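Local structure of esterase LipW (Mycobacterium marinum, 3QH4) at residues P74-Y78 and L101-H105; P86-H92 and R159-S165; F29-I34 and L221-H225. The protein probably hydrolyses ester bonds, as an alpha/beta-hydrolase-fold esterase with narrow substrate selectivity. All coordinates share one frame; numbering follows the deposited sequence.

Contact 1: residues P74-Y78 and L101-H105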
loop_
_atom_site.group_PDB
_atom_site.type_symbol
_atom_site.label_atom_id
_atom_site.label_comp_id
_atom_site.label_asym_id
_atom_site.label_seq_id
_atom_site.Cartn_x
_atom_site.Cartn_y
_atom_site.Cartn_z
ATOM N N PRO A 74 -10.004 7.812 10.989
ATOM C CA PRO A 74 -8.827 8.657 11.271
ATOM C C PRO A 74 -7.918 8.734 10.051
ATOM O O PRO A 74 -7.880 7.803 9.238
ATOM C CB PRO A 74 -8.099 7.930 12.397
ATOM C CG PRO A 74 -9.157 7.006 13.004
ATOM C CD PRO A 74 -10.016 6.599 11.819
ATOM N N VAL A 75 -7.252 9.869 9.924
ATOM C CA VAL A 75 -6.293 10.094 8.852
ATOM C C VAL A 75 -5.053 10.748 9.429
ATOM O O VAL A 75 -5.098 11.383 10.498
ATOM C CB VAL A 75 -6.866 10.959 7.692
ATOM C CG1 VAL A 75 -7.977 10.197 6.917
ATOM C CG2 VAL A 75 -7.362 12.332 8.205
ATOM N N ARG A 76 -3.936 10.564 8.737
ATOM C CA ARG A 76 -2.729 11.334 9.035
ATOM C C ARG A 76 -2.380 12.139 7.796
ATOM O O ARG A 76 -2.272 11.598 6.698
ATOM C CB ARG A 76 -1.567 10.426 9.447
ATOM C CG ARG A 76 -0.279 11.226 9.779
ATOM C CD ARG A 76 0.693 10.396 10.605
ATOM N NE ARG A 76 0.138 10.058 11.922
ATOM C CZ ARG A 76 0.602 9.097 12.713
ATOM N NH1 ARG A 76 1.640 8.337 12.343
ATOM N NH2 ARG A 76 0.016 8.899 13.904
ATOM N N ILE A 77 -2.200 13.440 7.982
ATOM C CA ILE A 77 -1.946 14.307 6.843
ATOM C C ILE A 77 -0.499 14.781 6.883
ATOM O O ILE A 77 -0.055 15.362 7.889
ATOM C CB ILE A 77 -2.924 15.498 6.806
ATOM C CG1 ILE A 77 -4.370 14.994 6.895
ATOM C CG2 ILE A 77 -2.742 16.317 5.506
ATOM C CD1 ILE A 77 -5.399 16.105 7.091
ATOM N N TYR A 78 0.202 14.550 5.772
ATOM C CA TYR A 78 1.608 14.933 5.619
ATOM C C TYR A 78 1.666 16.062 4.619
ATOM O O TYR A 78 1.059 15.967 3.556
ATOM C CB TYR A 78 2.416 13.736 5.084
ATOM C CG TYR A 78 2.352 12.487 5.930
ATOM C CD1 TYR A 78 1.229 11.651 5.893
ATOM C CD2 TYR A 78 3.429 12.119 6.730
ATOM C CE1 TYR A 78 1.184 10.496 6.647
ATOM C CE2 TYR A 78 3.410 10.968 7.486
ATOM C CZ TYR A 78 2.277 10.161 7.437
ATOM O OH TYR A 78 2.261 9.026 8.175
ATOM N N LEU A 101 -1.974 4.210 11.444
ATOM C CA LEU A 101 -1.273 5.351 10.840
ATOM C C LEU A 101 0.255 5.333 11.012
ATOM O O LEU A 101 0.966 6.044 10.301
ATOM C CB LEU A 101 -1.866 6.672 11.362
ATOM C CG LEU A 101 -3.355 6.851 11.014
ATOM C CD1 LEU A 101 -3.907 8.128 11.708
ATOM C CD2 LEU A 101 -3.572 6.874 9.471
ATOM N N ASP A 102 0.746 4.546 11.960
ATOM C CA ASP A 102 2.191 4.454 12.198
ATOM C C ASP A 102 2.895 3.437 11.287
ATOM O O ASP A 102 4.125 3.473 11.128
ATOM C CB ASP A 102 2.452 4.105 13.678
ATOM C CG ASP A 102 2.037 5.221 14.635
ATOM O OD1 ASP A 102 2.136 6.414 14.285
ATOM O OD2 ASP A 102 1.617 4.905 15.782
ATOM N N THR A 103 2.116 2.526 10.692
ATOM C CA THR A 103 2.697 1.354 10.016
ATOM C C THR A 103 3.635 1.762 8.882
ATOM O O THR A 103 4.819 1.363 8.861
ATOM C CB THR A 103 1.612 0.442 9.483
ATOM O OG1 THR A 103 0.752 0.046 10.582
ATOM C CG2 THR A 103 2.257 -0.781 8.772
ATOM N N ASP A 104 3.099 2.549 7.951
ATOM C CA ASP A 104 3.828 3.001 6.771
ATOM C C ASP A 104 4.137 4.492 6.889
ATOM O O ASP A 104 4.209 5.219 5.888
ATOM C CB ASP A 104 2.982 2.751 5.513
ATOM C CG ASP A 104 2.990 1.288 5.084
ATOM O OD1 ASP A 104 3.781 0.489 5.635
ATOM O OD2 ASP A 104 2.245 0.981 4.137
ATOM N N HIS A 105 4.312 4.957 8.127
ATOM C CA HIS A 105 4.659 6.385 8.353
ATOM C C HIS A 105 5.930 6.792 7.570
ATOM O O HIS A 105 5.939 7.844 6.943
ATOM C CB HIS A 105 4.809 6.590 9.861
ATOM C CG HIS A 105 5.091 7.999 10.294
ATOM N ND1 HIS A 105 4.152 9.011 10.229
ATOM C CD2 HIS A 105 6.181 8.534 10.890
ATOM C CE1 HIS A 105 4.676 10.123 10.720
ATOM N NE2 HIS A 105 5.900 9.858 11.143
HETATM O O HOH W 1 0.580 6.627 7.703
#
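Arg76 and Asp102 form the salt bridge of this contact, mainly through one N-H: NH1 of Arg76 lies 2.8 Å from OD1 of Asp102, with an angle of 164° at the hydrogen. The carboxylate oxygen sits almost exactly in the guanidinium plane, yet it is met on its anti side, and a longer, weak bond from NH2 converges on the same atom. Since NE of Arg76 pairs with Asp62, the cation is held between two acids. Beside it the Tyr78 hydroxyl and ND1 of His105 are hydrogen-bonded at 2.8 Å; the two rings are inclined at 45°, and NE2 of His105 is hydrogen-bonded to Thr53, fixing the rotation of the imidazole. A water donates to the carbonyl O of Leu101 (2.7 Å) and also meets the Tyr78 OH.

These links tie strand 72-79, near one edge of the central sheet of the alpha/beta hydrolase fold, to the loop that leads into helix 105-115. Arg76 suits the strand because its long chain, with CG anti to the backbone N (chi1 -180°) and a bend at chi3, carries charge out to the loop while its flat end accepts an apolar lid: CB of Leu101 rests over the guanidinium centre, 3.7 Å from CZ of Arg76. Farther along Leu101, CD1 packs 3.7 Å from the carbonyl C of Val75 and reaches CB of Pro74 at 4.3 Å.

Contact 2: residues P86-H92 and R159-S165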
loop_
_atom_site.group_PDB
_atom_site.type_symbol
_atom_site.label_atom_id
_atom_site.label_comp_id
_atom_site.label_asym_id
_atom_site.label_seq_id
_atom_site.Cartn_x
_atom_site.Cartn_y
_atom_site.Cartn_z
ATOM N N PRO A 86 -0.463 19.385 -4.534
ATOM C CA PRO A 86 -0.966 18.124 -5.103
ATOM C C PRO A 86 -1.043 17.108 -3.966
ATOM O O PRO A 86 -0.318 17.232 -2.993
ATOM C CB PRO A 86 0.111 17.734 -6.115
ATOM C CG PRO A 86 1.342 18.446 -5.683
ATOM C CD PRO A 86 0.909 19.697 -4.992
ATOM N N VAL A 87 -1.933 16.126 -4.071
ATOM C CA VAL A 87 -2.220 15.312 -2.882
ATOM C C VAL A 87 -2.364 13.847 -3.254
ATOM O O VAL A 87 -2.928 13.522 -4.312
ATOM C CB VAL A 87 -3.503 15.837 -2.145
ATOM C CG1 VAL A 87 -4.732 15.853 -3.065
ATOM C CG2 VAL A 87 -3.797 15.010 -0.863
ATOM N N VAL A 88 -1.839 12.983 -2.392
ATOM C CA VAL A 88 -1.922 11.532 -2.586
ATOM C C VAL A 88 -2.783 10.954 -1.474
ATOM O O VAL A 88 -2.530 11.243 -0.304
ATOM C CB VAL A 88 -0.493 10.874 -2.470
ATOM C CG1 VAL A 88 -0.583 9.333 -2.625
ATOM C CG2 VAL A 88 0.467 11.465 -3.494
ATOM N N VAL A 89 -3.777 10.115 -1.803
ATOM C CA VAL A 89 -4.497 9.387 -0.754
ATOM C C VAL A 89 -3.830 8.028 -0.658
ATOM O O VAL A 89 -3.779 7.321 -1.654
ATOM C CB VAL A 89 -5.993 9.226 -1.099
ATOM C CG1 VAL A 89 -6.672 8.259 -0.125
ATOM C CG2 VAL A 89 -6.665 10.629 -1.104
ATOM N N TYR A 90 -3.303 7.695 0.525
ATOM C CA TYR A 90 -2.445 6.515 0.727
ATOM C C TYR A 90 -3.070 5.511 1.692
ATOM O O TYR A 90 -3.650 5.928 2.721
ATOM C CB TYR A 90 -1.074 6.952 1.294
ATOM C CG TYR A 90 -0.142 5.794 1.525
ATOM C CD1 TYR A 90 0.754 5.384 0.500
ATOM C CD2 TYR A 90 -0.126 5.117 2.756
ATOM C CE1 TYR A 90 1.614 4.310 0.724
ATOM C CE2 TYR A 90 0.734 4.035 2.989
ATOM C CZ TYR A 90 1.584 3.641 1.967
ATOM O OH TYR A 90 2.420 2.572 2.152
ATOM N N CYS A 91 -2.955 4.217 1.367
ATOM C CA CYS A 91 -3.428 3.111 2.238
ATOM C C CYS A 91 -2.271 2.184 2.572
ATOM O O CYS A 91 -1.586 1.703 1.668
ATOM C CB CYS A 91 -4.547 2.301 1.554
ATOM S SG CYS A 91 -6.032 3.255 1.392
ATOM N N HIS A 92 -2.052 1.965 3.877
ATOM C CA HIS A 92 -0.898 1.191 4.391
ATOM C C HIS A 92 -0.971 -0.340 4.174
ATOM O O HIS A 92 -2.015 -0.892 3.859
ATOM C CB HIS A 92 -0.721 1.479 5.888
ATOM C CG HIS A 92 -1.842 0.964 6.744
ATOM N ND1 HIS A 92 -1.918 -0.354 7.140
ATOM C CD2 HIS A 92 -2.919 1.582 7.290
ATOM C CE1 HIS A 92 -3.004 -0.533 7.874
ATOM N NE2 HIS A 92 -3.620 0.634 7.991
ATOM N N ARG A 159 -4.937 17.575 -8.951
ATOM C CA ARG A 159 -3.705 16.764 -8.940
ATOM C C ARG A 159 -3.811 15.765 -7.794
ATOM O O ARG A 159 -3.111 15.867 -6.777
ATOM C CB ARG A 159 -2.433 17.633 -8.870
ATOM C CG ARG A 159 -2.164 18.358 -10.166
ATOM C CD ARG A 159 -0.874 19.180 -10.053
ATOM N NE ARG A 159 -1.072 20.303 -9.149
ATOM C CZ ARG A 159 -0.091 20.997 -8.597
ATOM N NH1 ARG A 159 1.181 20.672 -8.848
ATOM N NH2 ARG A 159 -0.396 22.019 -7.793
ATOM N N LEU A 160 -4.730 14.823 -7.965
ATOM C CA LEU A 160 -4.984 13.792 -6.955
ATOM C C LEU A 160 -4.457 12.453 -7.435
ATOM O O LEU A 160 -4.794 11.998 -8.543
ATOM C CB LEU A 160 -6.479 13.696 -6.650
ATOM C CG LEU A 160 -6.962 12.481 -5.833
ATOM C CD1 LEU A 160 -6.574 12.664 -4.395
ATOM C CD2 LEU A 160 -8.522 12.389 -5.960
ATOM N N ALA A 161 -3.622 11.838 -6.585
ATOM C CA ALA A 161 -3.077 10.507 -6.841
ATOM C C ALA A 161 -3.542 9.574 -5.719
ATOM O O ALA A 161 -3.948 10.031 -4.639
ATOM C CB ALA A 161 -1.545 10.558 -6.896
ATOM N N VAL A 162 -3.481 8.278 -5.989
ATOM C CA VAL A 162 -3.784 7.268 -4.986
ATOM C C VAL A 162 -2.561 6.348 -4.892
ATOM O O VAL A 162 -1.818 6.199 -5.869
ATOM C CB VAL A 162 -5.086 6.480 -5.327
ATOM C CG1 VAL A 162 -6.331 7.419 -5.317
ATOM C CG2 VAL A 162 -4.989 5.768 -6.693
ATOM N N ALA A 163 -2.321 5.776 -3.713
ATOM C CA ALA A 163 -1.113 5.013 -3.509
ATOM C C ALA A 163 -1.340 4.033 -2.387
ATOM O O ALA A 163 -2.203 4.249 -1.515
ATOM C CB ALA A 163 0.076 5.959 -3.147
ATOM N N GLY A 164 -0.563 2.962 -2.399
ATOM C CA GLY A 164 -0.606 2.047 -1.256
ATOM C C GLY A 164 0.542 1.070 -1.342
ATOM O O GLY A 164 1.225 0.991 -2.377
ATOM N N SER A 165 0.692 0.284 -0.283
ATOM C CA SER A 165 1.657 -0.809 -0.245
ATOM C C SER A 165 0.896 -2.073 0.074
ATOM O O SER A 165 0.069 -2.080 1.007
ATOM C CB SER A 165 2.660 -0.567 0.877
ATOM O OG SER A 165 3.540 -1.667 1.075
#
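Strands 85-91 and 160-165 are parallel neighbours in the central sheet of the alpha/beta hydrolase fold, and the second runs toward a sequence and turn consistent with the nucleophile elbow, in which Gly164 is the first glycine of the GxSxG pattern and Ser166 the probable nucleophile. Bonds pass to and fro in the parallel pattern: Val87 N donates to Arg159 O at 3.0 Å, Ala161 N to Val87 O, Val89 N to Ala161 O at 2.8 Å, Ala163 N to Val89 O and Cys91 N to Ala163 O, before a weak last bond from Ser165 N to Cys91 O at 3.3 Å. Beta-branched valines favour such an extended backbone.

On the face bearing Val87, Val89 and Leu160, CD1 of Leu160 touches both valines, 3.9 Å from CG1 of Val87 and from CG2 of Val89. The face bearing Val88 and Tyr90 is tighter. There Ala163 has only a methyl group, yet its CB is pressed to 3.5 Å from CG1 of Val88. Glycine suits position 164 because the carbonyl O of Cys91 comes within 3.1 Å of CA of Gly164. The Tyr90 ring, its CG anti to the backbone N (chi1 -180°), leans along the neighbouring strand past Ala163 and Gly164, while its hydroxyl bonds to Asp104.

At the other end of the ladder the guanidinium of Arg159, bound to Asp156 and the carbonyl of Phe315, has CD of Pro86 over one face, toward the rim, 3.9 Å from NH2 of Arg159.

Contact 3: residues F29-I34 and L221-H225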
loop_
_atom_site.group_PDB
_atom_site.type_symbol
_atom_site.label_atom_id
_atom_site.label_comp_id
_atom_site.label_asym_id
_atom_site.label_seq_id
_atom_site.Cartn_x
_atom_site.Cartn_y
_atom_site.Cartn_z
ATOM N N PHE A 29 -0.135 -15.925 9.861
ATOM C CA PHE A 29 -1.279 -15.051 9.567
ATOM C C PHE A 29 -2.606 -15.670 9.973
ATOM O O PHE A 29 -3.643 -15.336 9.416
ATOM C CB PHE A 29 -1.297 -14.617 8.088
ATOM C CG PHE A 29 -1.733 -13.175 7.888
ATOM C CD1 PHE A 29 -0.990 -12.145 8.432
ATOM C CD2 PHE A 29 -2.868 -12.866 7.128
ATOM C CE1 PHE A 29 -1.382 -10.797 8.261
ATOM C CE2 PHE A 29 -3.271 -11.515 6.939
ATOM C CZ PHE A 29 -2.503 -10.499 7.500
ATOM N N THR A 30 -2.572 -16.558 10.972
ATOM C CA THR A 30 -3.830 -17.022 11.584
ATOM C C THR A 30 -4.466 -15.870 12.359
ATOM O O THR A 30 -3.780 -14.926 12.741
ATOM C CB THR A 30 -3.600 -18.219 12.559
ATOM O OG1 THR A 30 -2.713 -17.814 13.612
ATOM C CG2 THR A 30 -3.043 -19.428 11.820
ATOM N N ALA A 31 -5.775 -15.954 12.585
ATOM C CA ALA A 31 -6.491 -14.941 13.357
ATOM C C ALA A 31 -5.882 -14.704 14.745
ATOM O O ALA A 31 -5.692 -13.562 15.137
ATOM C CB ALA A 31 -7.973 -15.318 13.473
ATOM N N GLU A 32 -5.564 -15.771 15.480
ATOM C CA GLU A 32 -4.917 -15.635 16.799
ATOM C C GLU A 32 -3.576 -14.906 16.761
ATOM O O GLU A 32 -3.278 -14.056 17.625
ATOM C CB GLU A 32 -4.746 -17.015 17.463
ATOM N N SER A 33 -2.763 -15.243 15.754
ATOM C CA SER A 33 -1.477 -14.598 15.576
ATOM C C SER A 33 -1.641 -13.124 15.224
ATOM O O SER A 33 -0.888 -12.280 15.718
ATOM C CB SER A 33 -0.650 -15.345 14.514
ATOM O OG SER A 33 0.568 -14.663 14.239
ATOM N N ILE A 34 -2.638 -12.820 14.382
ATOM C CA ILE A 34 -2.928 -11.434 14.002
ATOM C C ILE A 34 -3.137 -10.546 15.223
ATOM O O ILE A 34 -2.605 -9.464 15.294
ATOM C CB ILE A 34 -4.112 -11.360 12.995
ATOM C CG1 ILE A 34 -3.587 -11.731 11.595
ATOM C CG2 ILE A 34 -4.779 -9.980 12.985
ATOM C CD1 ILE A 34 -4.680 -12.153 10.555
ATOM N N LEU A 221 -4.372 -17.311 3.617
ATOM C CA LEU A 221 -5.126 -16.929 4.833
ATOM C C LEU A 221 -5.632 -15.491 4.734
ATOM O O LEU A 221 -6.782 -15.207 5.095
ATOM C CB LEU A 221 -4.249 -17.048 6.081
ATOM C CG LEU A 221 -4.189 -18.415 6.779
ATOM C CD1 LEU A 221 -3.912 -19.484 5.799
ATOM C CD2 LEU A 221 -3.111 -18.397 7.869
ATOM N N MET A 222 -4.768 -14.597 4.246
ATOM C CA MET A 222 -5.099 -13.180 4.076
ATOM C C MET A 222 -6.385 -13.003 3.273
ATOM O O MET A 222 -7.286 -12.280 3.695
ATOM C CB MET A 222 -3.917 -12.455 3.364
ATOM C CG MET A 222 -4.205 -11.011 2.992
ATOM S SD MET A 222 -2.906 -10.407 1.898
ATOM C CE MET A 222 -3.223 -11.347 0.393
ATOM N N TRP A 223 -6.467 -13.660 2.112
ATOM C CA TRP A 223 -7.638 -13.534 1.242
ATOM C C TRP A 223 -8.845 -14.112 1.962
ATOM O O TRP A 223 -9.978 -13.570 1.857
ATOM C CB TRP A 223 -7.414 -14.197 -0.124
ATOM C CG TRP A 223 -6.657 -13.309 -1.046
ATOM C CD1 TRP A 223 -5.378 -13.485 -1.524
ATOM C CD2 TRP A 223 -7.148 -12.112 -1.623
ATOM N NE1 TRP A 223 -5.044 -12.430 -2.345
ATOM C CE2 TRP A 223 -6.121 -11.582 -2.433
ATOM C CE3 TRP A 223 -8.375 -11.426 -1.539
ATOM C CZ2 TRP A 223 -6.274 -10.394 -3.167
ATOM C CZ3 TRP A 223 -8.529 -10.228 -2.267
ATOM C CH2 TRP A 223 -7.478 -9.728 -3.070
ATOM N N ARG A 224 -8.634 -15.197 2.716
ATOM C CA ARG A 224 -9.797 -15.781 3.434
ATOM C C ARG A 224 -10.363 -14.824 4.485
ATOM O O ARG A 224 -11.600 -14.660 4.571
ATOM C CB ARG A 224 -9.465 -17.165 4.038
ATOM C CG ARG A 224 -9.390 -18.259 2.968
ATOM C CD ARG A 224 -9.769 -19.634 3.535
ATOM N NE ARG A 224 -8.879 -20.064 4.583
ATOM C CZ ARG A 224 -7.708 -20.668 4.376
ATOM N NH1 ARG A 224 -7.262 -20.888 3.140
ATOM N NH2 ARG A 224 -6.969 -21.038 5.415
ATOM N N HIS A 225 -9.489 -14.185 5.274
ATOM C CA HIS A 225 -9.968 -13.264 6.329
ATOM C C HIS A 225 -10.698 -12.065 5.724
ATOM O O HIS A 225 -11.700 -11.608 6.269
ATOM C CB HIS A 225 -8.829 -12.662 7.160
ATOM C CG HIS A 225 -7.966 -13.661 7.851
ATOM N ND1 HIS A 225 -8.461 -14.767 8.505
ATOM C CD2 HIS A 225 -6.622 -13.696 8.009
ATOM C CE1 HIS A 225 -7.454 -15.461 9.008
ATOM N NE2 HIS A 225 -6.328 -14.833 8.717
#
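The imidazole of His225 has the carbonyl O of Leu221 over one face, toward its rim, and the carbonyl O of Phe29 at its edge. The second oxygen takes the ring's N-H: NE2 of His225 donates to O of Phe29 over 2.8 Å, nearly straight at 168°, and the oxygen lies almost in the ring plane. The donor arrives almost in line with the C=O bond. Histidine suits this place because it presents a flat, directional N-H far enough from its own helix to reach a carbonyl of the facing segment; with CG anti to the carbonyl carbon (chi1 -58°), the ring is aimed at the turn before helix 31-56.

The Phe29 ring is covered over the centre of one face by CD1 of Ile34. That same methyl approaches the imidazole, 3.6 Å from CD2 of His225, and so bridges the two rings, which are inclined at 44° and meet obliquely. CE2 of Phe29 touches CB of Met222 at 3.8 Å, while Phe214 makes an edge-to-face pair with the phenylalanine. Leu221 adds an apolar branch beside the backbone: its CD2 lies 3.5 Å from O of Phe29 and also packs against the methyl CG2 of Thr30 at 4.1 Å.

Thr30 is the N-cap of helix 31-56, its OG1 accepting a weak bond from Ser33 N, and that hydroxyl also bonds to Asp28. The carbonyl held by His225 therefore belongs to the residue just before the cap, and the contact joins the beginning of helix 31-56 to the flank of helix 216-227. Ile34 and Met222 also touch the loop after strand 85-91, at Ala97 and Phe96 respectively, and Met222 meets Val196 in the loop after strand 189-193.

In the fold
Contacts 1 and 2 lie about 12 Å apart between centres and share the central sheet: strands 72-79 and 85-91 follow each other in the chain but are separated in the sheet by strand 118-122. Their segments alternate in sequence, and they meet where Asp104 OD2 approaches Tyr90 OH at 2.6 Å, a probable hydrogen bond. Contact 3 stands apart, its centre about 23 Å from that of contact 1 and about 26 Å from that of contact 2. It joins the start of helix 31-56 and the residues just before it to helix 216-227, outside the sheet, and closes a chain loop within which both others are nested. Helix 31-56 also touches the loop of contact 1, so one helix links the two.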